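Long-range contact in putative sulfatase yidJ (PDB 2QZU), which probably hydrolyses sulfate esters, as a member of the sulfatase family assigned arylsulfatase activity: residues Thr306-Thr311 with Ile339-Asp344. Sequence-based numbering, arbitrary orientation.
Sequences TIVVFT and ILSWPD
Val-308 with Ser-341 and, two residues on, Phe-310 with Ile-339 face each other as hydrogen-bonded pairs of two antiparallel strands, each pair closed by two backbone bonds. At the first, Val-308 N donates to Ser-341 O at 2.9 Å and Ser-341 N returns a bond to Val-308 O; at the second, Phe-310 N reaches Ile-339 O at 2.8 Å while Ile-339 N donates to Phe-310 O. Between them Val-309 and Leu-340 form a non-hydrogen-bonded pair, where CA-H...O contacts fill in, the shorter being Leu-340 CA to Val-308 O at 3.2 Å.

Apolar contacts gather on the face carrying Val-309 and Leu-340, and Trp-342, just beyond the strand, extends the cluster. With chi1 at -65°, Ile-307 splits its branches between two partners: CG2 meets Leu-340 CD2 at 3.9 Å, whereas CG1, set beside the backbone N, is aimed over one face of the indole in a CH-pi contact. Ile-307 CG1 lies 3.6 Å from Trp-342 CD2, displaced toward the rim, and CD1 continues along the six-membered ring near CE3. Helix 361-368 covers this side, with Leu-365 against Ile-307 and Val-309 and Met-368 against Leu-340 and Trp-342.

Where regular pairing ends, a water takes over. It donates to Thr-306 O at 2.7 Å and is hydrogen-bonded to Ser-341 OG at 2.8 Å, a hydroxyl that chi1 of 68° sets between its own backbone N and carbonyl carbon, close beside Val-308 CB. Helix 54-61 packs on the face carrying Val-308, Phe-310, Ile-339 and Ser-341, touching the last three.

Strand 306-311 also bonds to the parallel strand 29-35; strand 338-341 is the one strand running against its neighbours in the central mixed sheet of this alkaline phosphatase-like fold. Backbone bonds thus fix the register, apolar side chains cover the Val-309 and Leu-340 face, and one water links the strands where their pairing stops.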
# COMPACT_ATOMS: atom_id res chain seq x y z
N THR A 306 -12.09 -23.10 31.09
CA THR A 306 -12.30 -21.91 30.29
C THR A 306 -12.69 -22.37 28.90
O THR A 306 -12.11 -23.31 28.36
CB THR A 306 -11.01 -21.08 30.16
OG1 THR A 306 -10.65 -20.54 31.44
CG2 THR A 306 -11.20 -19.94 29.16
N ILE A 307 -13.71 -21.72 28.34
CA ILE A 307 -14.11 -22.05 26.99
C ILE A 307 -13.25 -21.16 26.11
O ILE A 307 -13.32 -19.93 26.21
CB ILE A 307 -15.59 -21.72 26.74
CG1 ILE A 307 -16.48 -22.60 27.62
CG2 ILE A 307 -15.93 -21.92 25.26
CD1 ILE A 307 -17.94 -22.19 27.62
N VAL A 308 -12.43 -21.77 25.26
CA VAL A 308 -11.58 -21.01 24.36
C VAL A 308 -12.15 -21.19 22.96
O VAL A 308 -12.39 -22.32 22.52
CB VAL A 308 -10.11 -21.50 24.39
CG1 VAL A 308 -9.27 -20.73 23.36
CG2 VAL A 308 -9.54 -21.32 25.78
N VAL A 309 -12.38 -20.08 22.28
CA VAL A 309 -12.92 -20.11 20.93
C VAL A 309 -12.00 -19.39 19.97
O VAL A 309 -11.51 -18.30 20.29
CB VAL A 309 -14.29 -19.38 20.85
CG1 VAL A 309 -14.84 -19.46 19.43
CG2 VAL A 309 -15.27 -19.97 21.85
N PHE A 310 -11.72 -19.99 18.81
CA PHE A 310 -10.93 -19.31 17.79
C PHE A 310 -11.81 -19.29 16.55
O PHE A 310 -12.20 -20.35 16.04
CB PHE A 310 -9.62 -20.03 17.43
CG PHE A 310 -8.84 -19.30 16.36
CD1 PHE A 310 -8.12 -18.15 16.67
CD2 PHE A 310 -8.89 -19.71 15.03
CE1 PHE A 310 -7.48 -17.41 15.68
CE2 PHE A 310 -8.25 -18.98 14.03
CZ PHE A 310 -7.55 -17.82 14.36
N THR A 311 -12.13 -18.10 16.06
CA THR A 311 -12.99 -17.99 14.90
C THR A 311 -12.65 -16.73 14.09
O THR A 311 -11.62 -16.09 14.32
CB THR A 311 -14.48 -18.00 15.34
OG1 THR A 311 -15.33 -18.10 14.20
CG2 THR A 311 -14.80 -16.74 16.13
N ILE A 339 -12.86 -23.21 16.15
CA ILE A 339 -12.24 -24.19 17.03
C ILE A 339 -12.63 -23.82 18.46
O ILE A 339 -12.53 -22.67 18.86
CB ILE A 339 -10.70 -24.15 16.91
CG1 ILE A 339 -10.28 -24.47 15.48
CG2 ILE A 339 -10.08 -25.15 17.88
CD1 ILE A 339 -8.80 -24.31 15.23
N LEU A 340 -13.09 -24.81 19.22
CA LEU A 340 -13.51 -24.57 20.59
C LEU A 340 -12.98 -25.65 21.52
O LEU A 340 -12.98 -26.84 21.19
CB LEU A 340 -15.04 -24.51 20.65
CG LEU A 340 -15.74 -24.03 21.92
CD1 LEU A 340 -17.16 -23.60 21.57
CD2 LEU A 340 -15.76 -25.13 22.97
N SER A 341 -12.51 -25.23 22.69
CA SER A 341 -12.01 -26.16 23.68
C SER A 341 -12.55 -25.80 25.05
O SER A 341 -12.80 -24.63 25.35
CB SER A 341 -10.47 -26.15 23.72
OG SER A 341 -9.98 -24.93 24.22
N TRP A 342 -12.75 -26.83 25.87
CA TRP A 342 -13.24 -26.69 27.24
C TRP A 342 -13.01 -28.07 27.83
O TRP A 342 -13.94 -28.87 27.98
CB TRP A 342 -14.74 -26.34 27.26
CG TRP A 342 -15.26 -26.07 28.65
CD1 TRP A 342 -14.52 -25.88 29.78
CD2 TRP A 342 -16.63 -25.95 29.05
NE1 TRP A 342 -15.34 -25.65 30.86
CE2 TRP A 342 -16.65 -25.69 30.44
CE3 TRP A 342 -17.86 -26.05 28.37
CZ2 TRP A 342 -17.83 -25.53 31.16
CZ3 TRP A 342 -19.04 -25.88 29.09
CH2 TRP A 342 -19.02 -25.62 30.47
N PRO A 343 -11.75 -28.38 28.15
CA PRO A 343 -11.33 -29.67 28.71
C PRO A 343 -12.23 -30.23 29.81
O PRO A 343 -12.57 -31.42 29.80
CB PRO A 343 -9.92 -29.39 29.20
CG PRO A 343 -9.42 -28.41 28.19
CD PRO A 343 -10.60 -27.46 28.06
N ASP A 344 -12.62 -29.39 30.76
CA ASP A 344 -13.46 -29.85 31.87
C ASP A 344 -14.81 -30.44 31.45
O ASP A 344 -15.34 -31.30 32.15
CB ASP A 344 -13.71 -28.70 32.85
CG ASP A 344 -12.58 -28.52 33.85
OD1 ASP A 344 -11.59 -29.29 33.78
OD2 ASP A 344 -12.68 -27.62 34.70
O HOH W 1 -10.13 -24.45 26.95